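Local coordinates for Sn-glycerol-3-phosphate ABC transporter substrate-binding protein UspB (Mycobacterium tuberculosis, PDB 4MFI) that probably captures glycerophosphocholine outside the cell membrane and hands it to an ABC transporter for uptake, at residues Glu55-Phe60 and Val69-Ala74; Gln83-Ala88 and Phe106-Ser111; Gln175-Phe180 and Gly238-Asn243; Thr209-Asn214 and Gly219-Lys224. One frame throughout, in Å; residues are numbered along the deposited sequence.

Contact 1 (Glu55-Phe60 and Val69-Ala74)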
loop_
_atom_site.group_PDB
_atom_site.type_symbol
_atom_site.label_atom_id
_atom_site.label_comp_id
_atom_site.label_asym_id
_atom_site.label_seq_id
_atom_site.Cartn_x
_atom_site.Cartn_y
_atom_site.Cartn_z
ATOM N N GLU A 55 -4.521 3.865 -22.877
ATOM C CA GLU A 55 -4.697 5.296 -23.097
ATOM C C GLU A 55 -3.415 6.055 -22.763
ATOM O O GLU A 55 -3.000 6.944 -23.509
ATOM C CB GLU A 55 -5.884 5.833 -22.282
ATOM C CG GLU A 55 -5.976 7.362 -22.218
ATOM C CD GLU A 55 -6.242 8.023 -23.561
ATOM O OE1 GLU A 55 -6.770 7.352 -24.478
ATOM O OE2 GLU A 55 -5.926 9.231 -23.696
ATOM N N LEU A 56 -2.776 5.700 -21.652
ATOM C CA LEU A 56 -1.531 6.358 -21.267
ATOM C C LEU A 56 -0.422 6.086 -22.288
ATOM O O LEU A 56 0.373 6.975 -22.606
ATOM C CB LEU A 56 -1.102 5.920 -19.867
ATOM C CG LEU A 56 -2.028 6.395 -18.745
ATOM C CD1 LEU A 56 -1.576 5.858 -17.394
ATOM C CD2 LEU A 56 -2.108 7.921 -18.731
ATOM N N ILE A 57 -0.385 4.866 -22.816
ATOM C CA ILE A 57 0.579 4.511 -23.856
ATOM C C ILE A 57 0.346 5.342 -25.120
ATOM O O ILE A 57 1.297 5.809 -25.754
ATOM C CB ILE A 57 0.528 2.996 -24.172
ATOM C CG1 ILE A 57 1.189 2.198 -23.042
ATOM C CG2 ILE A 57 1.214 2.686 -25.501
ATOM C CD1 ILE A 57 0.954 0.703 -23.137
ATOM N N GLY A 58 -0.923 5.546 -25.467
ATOM C CA GLY A 58 -1.269 6.360 -26.619
ATOM C C GLY A 58 -0.793 7.788 -26.436
ATOM O O GLY A 58 -0.242 8.395 -27.364
ATOM N N ARG A 59 -1.004 8.330 -25.239
ATOM C CA ARG A 59 -0.540 9.681 -24.927
ATOM C C ARG A 59 0.983 9.760 -25.021
ATOM O O ARG A 59 1.532 10.737 -25.536
ATOM C CB ARG A 59 -1.003 10.110 -23.530
ATOM C CG ARG A 59 -2.518 10.194 -23.369
ATOM C CD ARG A 59 -2.908 10.516 -21.929
ATOM N NE ARG A 59 -4.359 10.609 -21.785
ATOM C CZ ARG A 59 -4.981 11.142 -20.737
ATOM N NH1 ARG A 59 -4.282 11.635 -19.723
ATOM N NH2 ARG A 59 -6.306 11.195 -20.714
ATOM N N PHE A 60 1.659 8.723 -24.531
ATOM C CA PHE A 60 3.116 8.683 -24.575
ATOM C C PHE A 60 3.627 8.692 -26.010
ATOM O O PHE A 60 4.530 9.463 -26.359
ATOM C CB PHE A 60 3.639 7.451 -23.834
ATOM C CG PHE A 60 5.121 7.271 -23.937
ATOM C CD1 PHE A 60 5.979 8.043 -23.169
ATOM C CD2 PHE A 60 5.660 6.330 -24.806
ATOM C CE1 PHE A 60 7.349 7.875 -23.261
ATOM C CE2 PHE A 60 7.031 6.153 -24.900
ATOM C CZ PHE A 60 7.879 6.932 -24.128
ATOM N N VAL A 69 5.444 1.484 -27.359
ATOM C CA VAL A 69 5.365 0.672 -26.154
ATOM C C VAL A 69 4.456 -0.525 -26.388
ATOM O O VAL A 69 3.382 -0.400 -26.981
ATOM C CB VAL A 69 4.811 1.493 -24.967
ATOM C CG1 VAL A 69 4.791 0.649 -23.700
ATOM C CG2 VAL A 69 5.636 2.754 -24.754
ATOM N N LYS A 70 4.902 -1.688 -25.933
ATOM C CA LYS A 70 4.099 -2.895 -25.978
ATOM C C LYS A 70 3.625 -3.201 -24.559
ATOM O O LYS A 70 4.442 -3.378 -23.648
ATOM C CB LYS A 70 4.935 -4.047 -26.538
ATOM C CG LYS A 70 4.250 -5.397 -26.559
ATOM C CD LYS A 70 2.919 -5.371 -27.286
ATOM C CE LYS A 70 2.290 -6.763 -27.293
ATOM N NZ LYS A 70 0.931 -6.776 -27.912
ATOM N N LEU A 71 2.308 -3.228 -24.370
ATOM C CA LEU A 71 1.723 -3.582 -23.083
ATOM C C LEU A 71 1.602 -5.095 -22.995
ATOM O O LEU A 71 0.893 -5.720 -23.786
ATOM C CB LEU A 71 0.351 -2.928 -22.914
ATOM C CG LEU A 71 -0.361 -3.167 -21.577
ATOM C CD1 LEU A 71 0.445 -2.580 -20.430
ATOM C CD2 LEU A 71 -1.767 -2.577 -21.597
ATOM N N ILE A 72 2.319 -5.680 -22.042
ATOM C CA ILE A 72 2.347 -7.120 -21.869
ATOM C C ILE A 72 1.543 -7.490 -20.631
ATOM O O ILE A 72 1.783 -6.938 -19.561
ATOM C CB ILE A 72 3.794 -7.609 -21.661
ATOM C CG1 ILE A 72 4.683 -7.195 -22.836
ATOM C CG2 ILE A 72 3.831 -9.115 -21.457
ATOM C CD1 ILE A 72 4.275 -7.823 -24.132
ATOM N N ASP A 73 0.585 -8.407 -20.775
ATOM C CA ASP A 73 -0.104 -8.970 -19.613
ATOM C C ASP A 73 0.847 -9.948 -18.930
ATOM O O ASP A 73 0.996 -11.097 -19.359
ATOM C CB ASP A 73 -1.403 -9.673 -20.020
ATOM C CG ASP A 73 -2.285 -10.028 -18.822
ATOM O OD1 ASP A 73 -1.780 -10.044 -17.676
ATOM O OD2 ASP A 73 -3.490 -10.297 -19.030
ATOM N N ALA A 74 1.480 -9.484 -17.860
ATOM C CA ALA A 74 2.549 -10.233 -17.212
ATOM C C ALA A 74 2.054 -11.036 -16.012
ATOM O O ALA A 74 2.846 -11.658 -15.301
ATOM C CB ALA A 74 3.671 -9.284 -16.796
#
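Ile57 and Val69 meet where helix 50-63 lies against strand 69-73, the last two elements of the beta-alpha-beta unit that begins with strand 39-43. Units of this kind build the alpha/beta domains of periplasmic-type binding proteins, and here the short helix and strand segments run nearly antiparallel, their axes 169° apart and 9.5 Å from each other at closest approach. The main side chain of the helix is Ile57. With CG1 beside its backbone N and anti to the carbonyl carbon (chi1 -74°), the residue splays two branches over the strand: CG2 comes down on the branch point of the valine, with CG2 of Ile57 3.8 Å from CB of Val69, while the longer arm reaches further along, CD1 of Ile57 lying 3.7 Å from CB of Leu71. On its way this arm passes one methyl of the valine, CD1 of Ile57 being 3.9 Å from CG1 of Val69. Val69 and Leu71, which point to the same side of the sheet, are both crossed obliquely by this one isoleucine. Lys70, between them, turns its side chain the other way.

One turn on, Phe60 meets the remaining methyl of the valine, CG2. Its side chain stands at about a right angle to that of Val69. Helix 317-330 also packs here: its Phe326 touches Ile57 and Val69 and meets Phe60 edge-to-face; Phe60 also stacks on Phe64. The contact across the segments is purely apolar, and its tightest approach is at the ring, where CG2 of Val69 sits 3.6 Å from CD2 of Phe60 and 3.7 Å from CE2 of Phe60.

Contact 2 (Gln83-Ala88 and Phe106-Ser111)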
loop_
_atom_site.group_PDB
_atom_site.type_symbol
_atom_site.label_atom_id
_atom_site.label_comp_id
_atom_site.label_asym_id
_atom_site.label_seq_id
_atom_site.Cartn_x
_atom_site.Cartn_y
_atom_site.Cartn_z
ATOM N N GLN A 83 7.182 -13.497 -10.576
ATOM C CA GLN A 83 7.709 -14.779 -11.048
ATOM C C GLN A 83 8.078 -14.738 -12.527
ATOM O O GLN A 83 9.083 -15.322 -12.942
ATOM C CB GLN A 83 6.741 -15.929 -10.774
ATOM C CG GLN A 83 6.458 -16.166 -9.293
ATOM C CD GLN A 83 7.713 -16.386 -8.453
ATOM O OE1 GLN A 83 8.769 -16.761 -8.963
ATOM N NE2 GLN A 83 7.592 -16.165 -7.152
ATOM N N LYS A 84 7.270 -14.048 -13.327
ATOM C CA LYS A 84 7.573 -13.937 -14.747
ATOM C C LYS A 84 8.883 -13.170 -14.935
ATOM O O LYS A 84 9.731 -13.562 -15.748
ATOM C CB LYS A 84 6.421 -13.258 -15.490
ATOM C CG LYS A 84 6.537 -13.317 -17.007
ATOM C CD LYS A 84 5.433 -12.492 -17.658
ATOM C CE LYS A 84 5.569 -12.446 -19.173
ATOM N NZ LYS A 84 5.376 -13.788 -19.788
ATOM N N PHE A 85 9.058 -12.102 -14.158
ATOM C CA PHE A 85 10.299 -11.334 -14.184
ATOM C C PHE A 85 11.482 -12.200 -13.750
ATOM O O PHE A 85 12.518 -12.221 -14.412
ATOM C CB PHE A 85 10.171 -10.095 -13.291
ATOM C CG PHE A 85 11.377 -9.188 -13.312
ATOM C CD1 PHE A 85 11.996 -8.843 -14.506
ATOM C CD2 PHE A 85 11.868 -8.647 -12.127
ATOM C CE1 PHE A 85 13.098 -7.990 -14.513
ATOM C CE2 PHE A 85 12.960 -7.799 -12.127
ATOM C CZ PHE A 85 13.582 -7.471 -13.324
ATOM N N ASN A 86 11.328 -12.925 -12.645
ATOM C CA ASN A 86 12.390 -13.798 -12.165
ATOM C C ASN A 86 12.874 -14.763 -13.251
ATOM O O ASN A 86 14.081 -14.940 -13.455
ATOM C CB ASN A 86 11.915 -14.585 -10.943
ATOM C CG ASN A 86 13.053 -15.227 -10.201
ATOM O OD1 ASN A 86 14.044 -14.569 -9.876
ATOM N ND2 ASN A 86 12.937 -16.520 -9.948
ATOM N N ALA A 87 11.932 -15.375 -13.959
ATOM C CA ALA A 87 12.287 -16.337 -14.994
ATOM C C ALA A 87 12.990 -15.677 -16.171
ATOM O O ALA A 87 13.881 -16.268 -16.785
ATOM C CB ALA A 87 11.058 -17.090 -15.464
ATOM N N ALA A 88 12.589 -14.448 -16.487
ATOM C CA ALA A 88 13.148 -13.747 -17.638
ATOM C C ALA A 88 14.596 -13.329 -17.388
ATOM O O ALA A 88 15.359 -13.104 -18.328
ATOM C CB ALA A 88 12.295 -12.539 -17.983
ATOM N N PHE A 106 12.167 -4.692 -3.394
ATOM C CA PHE A 106 13.425 -4.786 -2.649
ATOM C C PHE A 106 14.090 -6.134 -2.885
ATOM O O PHE A 106 15.315 -6.216 -2.970
ATOM C CB PHE A 106 13.229 -4.548 -1.152
ATOM C CG PHE A 106 14.510 -4.618 -0.357
ATOM C CD1 PHE A 106 15.359 -3.524 -0.289
ATOM C CD2 PHE A 106 14.864 -5.779 0.320
ATOM C CE1 PHE A 106 16.541 -3.582 0.440
ATOM C CE2 PHE A 106 16.046 -5.843 1.046
ATOM C CZ PHE A 106 16.886 -4.745 1.106
ATOM N N HIS A 107 13.288 -7.194 -2.976
ATOM C CA HIS A 107 13.827 -8.506 -3.302
ATOM C C HIS A 107 14.697 -8.442 -4.556
ATOM O O HIS A 107 15.824 -8.951 -4.586
ATOM C CB HIS A 107 12.703 -9.511 -3.507
ATOM C CG HIS A 107 13.167 -10.800 -4.088
ATOM N ND1 HIS A 107 13.747 -11.793 -3.329
ATOM C CD2 HIS A 107 13.172 -11.248 -5.368
ATOM C CE1 HIS A 107 14.072 -12.805 -4.113
ATOM N NE2 HIS A 107 13.739 -12.497 -5.355
ATOM N N PHE A 108 14.184 -7.793 -5.593
ATOM C CA PHE A 108 14.950 -7.664 -6.825
ATOM C C PHE A 108 16.080 -6.634 -6.743
ATOM O O PHE A 108 17.162 -6.865 -7.282
ATOM C CB PHE A 108 14.014 -7.384 -8.001
ATOM C CG PHE A 108 13.142 -8.553 -8.351
ATOM C CD1 PHE A 108 13.703 -9.723 -8.847
ATOM C CD2 PHE A 108 11.767 -8.500 -8.167
ATOM C CE1 PHE A 108 12.908 -10.813 -9.173
ATOM C CE2 PHE A 108 10.961 -9.590 -8.486
ATOM C CZ PHE A 108 11.536 -10.749 -8.988
ATOM N N ALA A 109 15.841 -5.506 -6.075
ATOM C CA ALA A 109 16.884 -4.493 -5.919
ATOM C C ALA A 109 18.099 -5.065 -5.192
ATOM O O ALA A 109 19.242 -4.852 -5.609
ATOM C CB ALA A 109 16.355 -3.278 -5.179
ATOM N N LEU A 110 17.850 -5.801 -4.111
ATOM C CA LEU A 110 18.933 -6.397 -3.332
ATOM C C LEU A 110 19.742 -7.389 -4.161
ATOM O O LEU A 110 20.959 -7.523 -3.979
ATOM C CB LEU A 110 18.372 -7.094 -2.090
ATOM C CG LEU A 110 19.401 -7.733 -1.157
ATOM C CD1 LEU A 110 20.293 -6.669 -0.562
ATOM C CD2 LEU A 110 18.712 -8.520 -0.062
ATOM N N SER A 111 19.071 -8.075 -5.084
ATOM C CA SER A 111 19.739 -9.062 -5.931
ATOM C C SER A 111 20.566 -8.431 -7.054
ATOM O O SER A 111 21.284 -9.132 -7.769
ATOM C CB SER A 111 18.730 -10.064 -6.507
ATOM O OG SER A 111 17.909 -9.477 -7.496
HETATM O O HOH W 1 14.911 -13.653 -7.685
#
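Phe85 is the first residue of 83-88 to reach the other helix, and it does so with the edge of its ring. Its CG is anti to the backbone N (chi1 -177°), which carries the ring out toward Phe108; there CD2 of Phe85 stands over the centre of the Phe108 ring, 3.8 Å from CZ of Phe108. The planes are inclined at 64° and the centroids are 4.8 Å apart, a T-shaped pair in which Phe108 offers the face. The opposite face of Phe108 is covered from within its own helix by CD2 of His107, so the ring is held between two neighbours.

Asn86 follows at the exposed margin. Its OD1 approaches the edge of the same ring, 4.0 Å from CE1 of Phe108, and also accepts a hydrogen bond from a water that is modelled unusually close, 2.5 Å from OD1 of Asn86, a length of doubtful accuracy. That water lies 2.9 Å from NE2 of His107, forming a polar bridge beside the aromatic pair.

Pro95 and Pro312 from loops pack on Phe85, and Val113 packs on Phe108. The contact joins the C-terminal part of helix 78-88 to helix 104-110, with strand 97-101 coming between them in the chain.

Contact 3 (Gln175-Phe180 and Gly238-Asn243)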
loop_
_atom_site.group_PDB
_atom_site.type_symbol
_atom_site.label_atom_id
_atom_site.label_comp_id
_atom_site.label_asym_id
_atom_site.label_seq_id
_atom_site.Cartn_x
_atom_site.Cartn_y
_atom_site.Cartn_z
ATOM N N GLN A 175 -10.218 10.212 16.941
ATOM C CA GLN A 175 -9.020 11.043 17.043
ATOM C C GLN A 175 -7.806 10.230 17.463
ATOM O O GLN A 175 -6.665 10.597 17.172
ATOM C CB GLN A 175 -9.252 12.139 18.089
ATOM C CG GLN A 175 -10.120 13.301 17.626
ATOM C CD GLN A 175 -9.365 14.256 16.729
ATOM O OE1 GLN A 175 -8.166 14.085 16.485
ATOM N NE2 GLN A 175 -10.055 15.271 16.237
ATOM N N SER A 176 -8.058 9.146 18.188
ATOM C CA SER A 176 -7.008 8.230 18.607
ATOM C C SER A 176 -7.590 6.832 18.633
ATOM O O SER A 176 -8.813 6.659 18.743
ATOM C CB SER A 176 -6.468 8.598 19.998
ATOM O OG SER A 176 -7.456 8.414 21.006
ATOM N N TRP A 177 -6.733 5.826 18.558
ATOM C CA TRP A 177 -7.214 4.468 18.716
ATOM C C TRP A 177 -7.816 4.229 20.101
ATOM O O TRP A 177 -8.781 3.467 20.240
ATOM C CB TRP A 177 -6.109 3.463 18.375
ATOM C CG TRP A 177 -5.952 3.328 16.890
ATOM C CD1 TRP A 177 -4.944 3.831 16.113
ATOM C CD2 TRP A 177 -6.865 2.684 15.998
ATOM N NE1 TRP A 177 -5.174 3.521 14.785
ATOM C CE2 TRP A 177 -6.347 2.820 14.692
ATOM C CE3 TRP A 177 -8.071 1.999 16.177
ATOM C CZ2 TRP A 177 -6.991 2.289 13.571
ATOM C CZ3 TRP A 177 -8.711 1.475 15.064
ATOM C CH2 TRP A 177 -8.169 1.623 13.777
ATOM N N SER A 178 -7.289 4.907 21.121
ATOM C CA SER A 178 -7.849 4.768 22.459
ATOM C C SER A 178 -9.246 5.375 22.572
ATOM O O SER A 178 -10.105 4.819 23.258
ATOM C CB SER A 178 -6.889 5.322 23.510
ATOM O OG SER A 178 -5.748 4.489 23.587
ATOM N N GLU A 179 -9.497 6.487 21.881
ATOM C CA GLU A 179 -10.866 6.999 21.818
ATOM C C GLU A 179 -11.781 5.986 21.136
ATOM O O GLU A 179 -12.895 5.731 21.601
ATOM C CB GLU A 179 -10.943 8.336 21.079
ATOM C CG GLU A 179 -12.354 8.946 21.117
ATOM C CD GLU A 179 -12.535 10.151 20.212
ATOM O OE1 GLU A 179 -11.993 10.159 19.085
ATOM O OE2 GLU A 179 -13.236 11.103 20.631
ATOM N N PHE A 180 -11.316 5.400 20.034
ATOM C CA PHE A 180 -12.131 4.417 19.348
ATOM C C PHE A 180 -12.448 3.238 20.257
ATOM O O PHE A 180 -13.568 2.727 20.263
ATOM C CB PHE A 180 -11.492 3.906 18.062
ATOM C CG PHE A 180 -12.388 2.960 17.335
ATOM C CD1 PHE A 180 -13.595 3.418 16.829
ATOM C CD2 PHE A 180 -12.083 1.608 17.225
ATOM C CE1 PHE A 180 -14.489 2.562 16.202
ATOM C CE2 PHE A 180 -12.969 0.738 16.581
ATOM C CZ PHE A 180 -14.176 1.222 16.075
ATOM N N GLY A 238 -0.335 -4.809 20.327
ATOM C CA GLY A 238 -0.869 -6.148 20.110
ATOM C C GLY A 238 -2.006 -6.472 21.066
ATOM O O GLY A 238 -3.019 -7.064 20.672
ATOM N N ASN A 239 -1.851 -6.077 22.326
ATOM C CA ASN A 239 -2.900 -6.297 23.313
ATOM C C ASN A 239 -4.124 -5.416 23.105
ATOM O O ASN A 239 -5.234 -5.840 23.383
ATOM C CB ASN A 239 -2.348 -6.175 24.733
ATOM C CG ASN A 239 -1.608 -7.424 25.165
ATOM O OD1 ASN A 239 -0.430 -7.385 25.500
ATOM N ND2 ASN A 239 -2.305 -8.552 25.138
ATOM N N PHE A 240 -3.930 -4.208 22.582
ATOM C CA PHE A 240 -5.062 -3.367 22.189
ATOM C C PHE A 240 -5.928 -4.113 21.171
ATOM O O PHE A 240 -7.154 -4.193 21.298
ATOM C CB PHE A 240 -4.556 -2.051 21.592
ATOM C CG PHE A 240 -5.606 -1.263 20.880
ATOM C CD1 PHE A 240 -6.433 -0.401 21.590
ATOM C CD2 PHE A 240 -5.762 -1.360 19.504
ATOM C CE1 PHE A 240 -7.402 0.345 20.946
ATOM C CE2 PHE A 240 -6.757 -0.616 18.851
ATOM C CZ PHE A 240 -7.567 0.232 19.579
ATOM N N TYR A 241 -5.265 -4.669 20.165
ATOM C CA TYR A 241 -5.917 -5.451 19.128
ATOM C C TYR A 241 -6.584 -6.703 19.712
ATOM O O TYR A 241 -7.755 -6.968 19.456
ATOM C CB TYR A 241 -4.871 -5.795 18.062
ATOM C CG TYR A 241 -5.217 -6.909 17.107
ATOM C CD1 TYR A 241 -4.695 -8.182 17.291
ATOM C CD2 TYR A 241 -6.030 -6.685 15.994
ATOM C CE1 TYR A 241 -4.975 -9.202 16.408
ATOM C CE2 TYR A 241 -6.314 -7.706 15.103
ATOM C CZ TYR A 241 -5.785 -8.963 15.320
ATOM O OH TYR A 241 -6.058 -9.990 14.449
ATOM N N ARG A 242 -5.847 -7.471 20.510
ATOM C CA ARG A 242 -6.407 -8.684 21.093
ATOM C C ARG A 242 -7.614 -8.372 21.969
ATOM O O ARG A 242 -8.620 -9.083 21.917
ATOM C CB ARG A 242 -5.353 -9.436 21.907
ATOM C CG ARG A 242 -5.825 -10.790 22.409
ATOM C CD ARG A 242 -4.709 -11.522 23.155
ATOM N NE ARG A 242 -5.176 -12.825 23.610
ATOM C CZ ARG A 242 -5.942 -12.996 24.683
ATOM N NH1 ARG A 242 -6.294 -11.941 25.411
ATOM N NH2 ARG A 242 -6.352 -14.211 25.026
ATOM N N ASN A 243 -7.514 -7.320 22.780
ATOM C CA ASN A 243 -8.598 -6.973 23.684
ATOM C C ASN A 243 -9.821 -6.464 22.937
ATOM O O ASN A 243 -10.947 -6.667 23.377
ATOM C CB ASN A 243 -8.143 -5.943 24.716
ATOM C CG ASN A 243 -7.168 -6.515 25.713
ATOM O OD1 ASN A 243 -7.076 -7.734 25.885
ATOM N ND2 ASN A 243 -6.446 -5.637 26.395
#
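Trp177 and Phe240 bring together the first turn of helix 177-191 and the middle of helix 232-245. Phe240 has its CG trans to the backbone N (chi1 167°), a conformation that extends the ring away from its own helix until its far end reaches Trp177. In Trp177 the indole is swung to the side of the backbone N, away from the carbonyl carbon (chi1 -78°), and CE3 of the indole takes part in the contact, with CE3 of Trp177 3.9 Å from CZ of Phe240. The phenylalanine ring also meets CB and the backbone carbonyl of the tryptophan: CZ of Phe240 is 3.7 Å from CB of Trp177, and CE1 of Phe240 is 3.5 Å from O of Trp177. The side chains cross at about a right angle, and the five-membered ring of Trp177 is inclined at 71° to the Phe240 ring. Phe217 from a loop touches both aromatics, and Val270 of strand 268-272 packs on Trp177.

The start of the tryptophan's helix is fixed by polar bonds. Ser176 occupies the N-cap position, and its OG accepts from N of Glu179 at 2.9 Å. The Glu179 side chain reaches back to the residue before the cap: OE1 of Glu179 receives the backbone N of Gln175 at 2.8 Å in an almost straight bond, while its OE2 forms a salt bridge with Arg172. Together these features make a serine N-capped helix start packed through an aromatic pair against a second helix, within the alpha/beta architecture of a type 2 periplasmic-binding-protein fold.

Contact 4 (Thr209-Asn214 and Gly219-Lys224)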
loop_
_atom_site.group_PDB
_atom_site.type_symbol
_atom_site.label_atom_id
_atom_site.label_comp_id
_atom_site.label_asym_id
_atom_site.label_seq_id
_atom_site.Cartn_x
_atom_site.Cartn_y
_atom_site.Cartn_z
ATOM N N THR A 209 -2.681 -3.367 7.635
ATOM C CA THR A 209 -3.592 -2.445 8.315
ATOM C C THR A 209 -3.262 -2.243 9.791
ATOM O O THR A 209 -3.537 -1.173 10.337
ATOM C CB THR A 209 -5.074 -2.847 8.178
ATOM O OG1 THR A 209 -5.282 -4.119 8.799
ATOM C CG2 THR A 209 -5.503 -2.900 6.709
ATOM N N PHE A 210 -2.675 -3.238 10.447
ATOM C CA PHE A 210 -2.300 -3.100 11.861
ATOM C C PHE A 210 -1.083 -2.202 12.035
ATOM O O PHE A 210 -0.820 -1.699 13.126
ATOM C CB PHE A 210 -2.034 -4.482 12.482
ATOM C CG PHE A 210 -1.561 -4.435 13.916
ATOM C CD1 PHE A 210 -2.448 -4.173 14.949
ATOM C CD2 PHE A 210 -0.223 -4.673 14.226
ATOM C CE1 PHE A 210 -2.007 -4.132 16.267
ATOM C CE2 PHE A 210 0.221 -4.636 15.541
ATOM C CZ PHE A 210 -0.672 -4.365 16.563
ATOM N N GLN A 211 -0.334 -2.000 10.956
ATOM C CA GLN A 211 0.872 -1.198 11.019
ATOM C C GLN A 211 0.580 0.192 11.570
ATOM O O GLN A 211 1.360 0.741 12.353
ATOM C CB GLN A 211 1.457 -1.075 9.615
ATOM C CG GLN A 211 2.881 -1.498 9.548
ATOM C CD GLN A 211 3.481 -1.459 8.159
ATOM O OE1 GLN A 211 4.699 -1.382 8.025
ATOM N NE2 GLN A 211 2.641 -1.538 7.117
ATOM N N GLY A 212 -0.560 0.744 11.166
ATOM C CA GLY A 212 -0.960 2.068 11.600
ATOM C C GLY A 212 -1.195 2.180 13.095
ATOM O O GLY A 212 -0.546 2.996 13.756
ATOM N N PRO A 213 -2.136 1.390 13.641
ATOM C CA PRO A 213 -2.339 1.458 15.089
ATOM C C PRO A 213 -1.085 1.116 15.870
ATOM O O PRO A 213 -0.850 1.739 16.898
ATOM C CB PRO A 213 -3.462 0.439 15.356
ATOM C CG PRO A 213 -3.679 -0.275 14.081
ATOM C CD PRO A 213 -3.214 0.633 12.982
ATOM N N ASN A 214 -0.279 0.177 15.384
ATOM C CA ASN A 214 0.975 -0.126 16.048
ATOM C C ASN A 214 1.833 1.144 16.169
ATOM O O ASN A 214 2.241 1.531 17.270
ATOM C CB ASN A 214 1.692 -1.233 15.262
ATOM C CG ASN A 214 2.811 -1.891 16.038
ATOM O OD1 ASN A 214 2.861 -1.856 17.274
ATOM N ND2 ASN A 214 3.714 -2.528 15.303
ATOM N N GLY A 219 4.606 1.575 18.792
ATOM C CA GLY A 219 5.198 0.306 18.419
ATOM C C GLY A 219 5.702 0.288 16.988
ATOM O O GLY A 219 5.519 1.247 16.230
ATOM N N ALA A 220 6.330 -0.823 16.609
ATOM C CA ALA A 220 6.730 -1.063 15.228
ATOM C C ALA A 220 7.092 -2.525 15.108
ATOM O O ALA A 220 7.452 -3.165 16.098
ATOM C CB ALA A 220 7.924 -0.202 14.859
ATOM N N TYR A 221 7.012 -3.070 13.900
ATOM C CA TYR A 221 7.524 -4.422 13.681
ATOM C C TYR A 221 9.048 -4.414 13.736
ATOM O O TYR A 221 9.680 -5.393 14.152
ATOM C CB TYR A 221 7.093 -4.946 12.315
ATOM C CG TYR A 221 5.606 -4.974 12.064
ATOM C CD1 TYR A 221 4.698 -5.257 13.084
ATOM C CD2 TYR A 221 5.105 -4.750 10.785
ATOM C CE1 TYR A 221 3.329 -5.294 12.833
ATOM C CE2 TYR A 221 3.742 -4.773 10.530
ATOM C CZ TYR A 221 2.860 -5.062 11.555
ATOM O OH TYR A 221 1.502 -5.101 11.320
ATOM N N SER A 222 9.636 -3.317 13.272
ATOM C CA SER A 222 11.083 -3.157 13.248
ATOM C C SER A 222 11.419 -1.677 13.176
ATOM O O SER A 222 10.585 -0.860 12.772
ATOM C CB SER A 222 11.703 -3.909 12.060
ATOM O OG SER A 222 11.179 -3.455 10.820
ATOM N N ASP A 223 12.634 -1.356 13.602
ATOM C CA ASP A 223 13.228 -0.037 13.461
ATOM C C ASP A 223 14.440 -0.277 12.566
ATOM O O ASP A 223 15.465 -0.815 13.009
ATOM C CB ASP A 223 13.660 0.478 14.831
ATOM C CG ASP A 223 14.194 1.893 14.791
ATOM O OD1 ASP A 223 14.224 2.502 13.698
ATOM O OD2 ASP A 223 14.574 2.400 15.872
ATOM N N LYS A 224 14.305 0.089 11.295
ATOM C CA LYS A 224 15.253 -0.345 10.267
ATOM C C LYS A 224 15.402 -1.875 10.322
ATOM O O LYS A 224 14.395 -2.579 10.271
ATOM C CB LYS A 224 16.586 0.394 10.398
ATOM C CG LYS A 224 16.422 1.902 10.506
ATOM C CD LYS A 224 15.706 2.473 9.302
ATOM C CE LYS A 224 15.479 3.971 9.469
ATOM N NZ LYS A 224 16.742 4.683 9.820
#
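Asn214, in helix 211-216, is joined to Gly219 just beyond that helix, where the chain of this type 2 periplasmic-binding-protein fold heads for the small antiparallel hairpin of strands 222-223 and 226-227. The direct hydrogen bond between the segments belongs to the backbone: N of Gly219 donates to O of Asn214 at 2.8 Å. It is bent, at 140°, and the donor lies above the carbonyl plane.

Polar bonds to the surroundings fix the side chains nearby. The backbone N of Tyr221 donates to OD2 of Asp382, and OE1 of Gln211 accepts from N of Asp382, so that one aspartate residue serves both segments. NE2 of Gln211 bonds OE1 of Gln381, and the hydroxyl of Tyr221 is hydrogen-bonded to O of Ser207.

Close van der Waals packing completes the contact. The Asn214 side chain, its CG anti to the backbone N (chi1 -165°), lies alongside the chain of the other segment; OD1 of Asn214 comes to 3.4 Å from CA of Gly219, and ND2 of Asn214 to 3.4 Å from CA of Ala220. The same amide nitrogen also nears the Tyr221 ring obliquely. The aliphatic part of Gln211 crosses that ring at about a right angle, with CG of Gln211 3.5 Å from CE2 of Tyr221, and its amide is turned nearly parallel to the ring, the two planes 12° apart. Ile395 and Leu399 of helix 391-405 also pack on Tyr221.

Phe210 makes the apolar contact at the end of the tyrosine, CD2 of Phe210 lying 3.9 Å from CE1 of Tyr221. The hydroxyl, too, packs at the edge of the phenylalanine ring, with OH of Tyr221 3.4 Å from CD2 of Phe210.

Overall arrangement
The four contacts divide between two regions of the chain, as in a two-lobed binding protein. Contacts 1 and 2 come first and in series, their centres about 22 Å apart; strand 69-73 of contact 1 runs on to helix 78-88 of contact 2, and Ala74 packs on Lys84. Contacts 3 and 4 lie together beyond the chain's centre from contact 1, their centres about 14 Å apart; contact 4 falls wholly within the sequence between 175-180 and 238-243. Trp177 touches Pro213, and Phe210 packs on Gly238 and Tyr241, making one continuous packing region. The centres of contacts 1 and 3 are about 45 Å apart, a separation consistent with the two lobes of a binding protein.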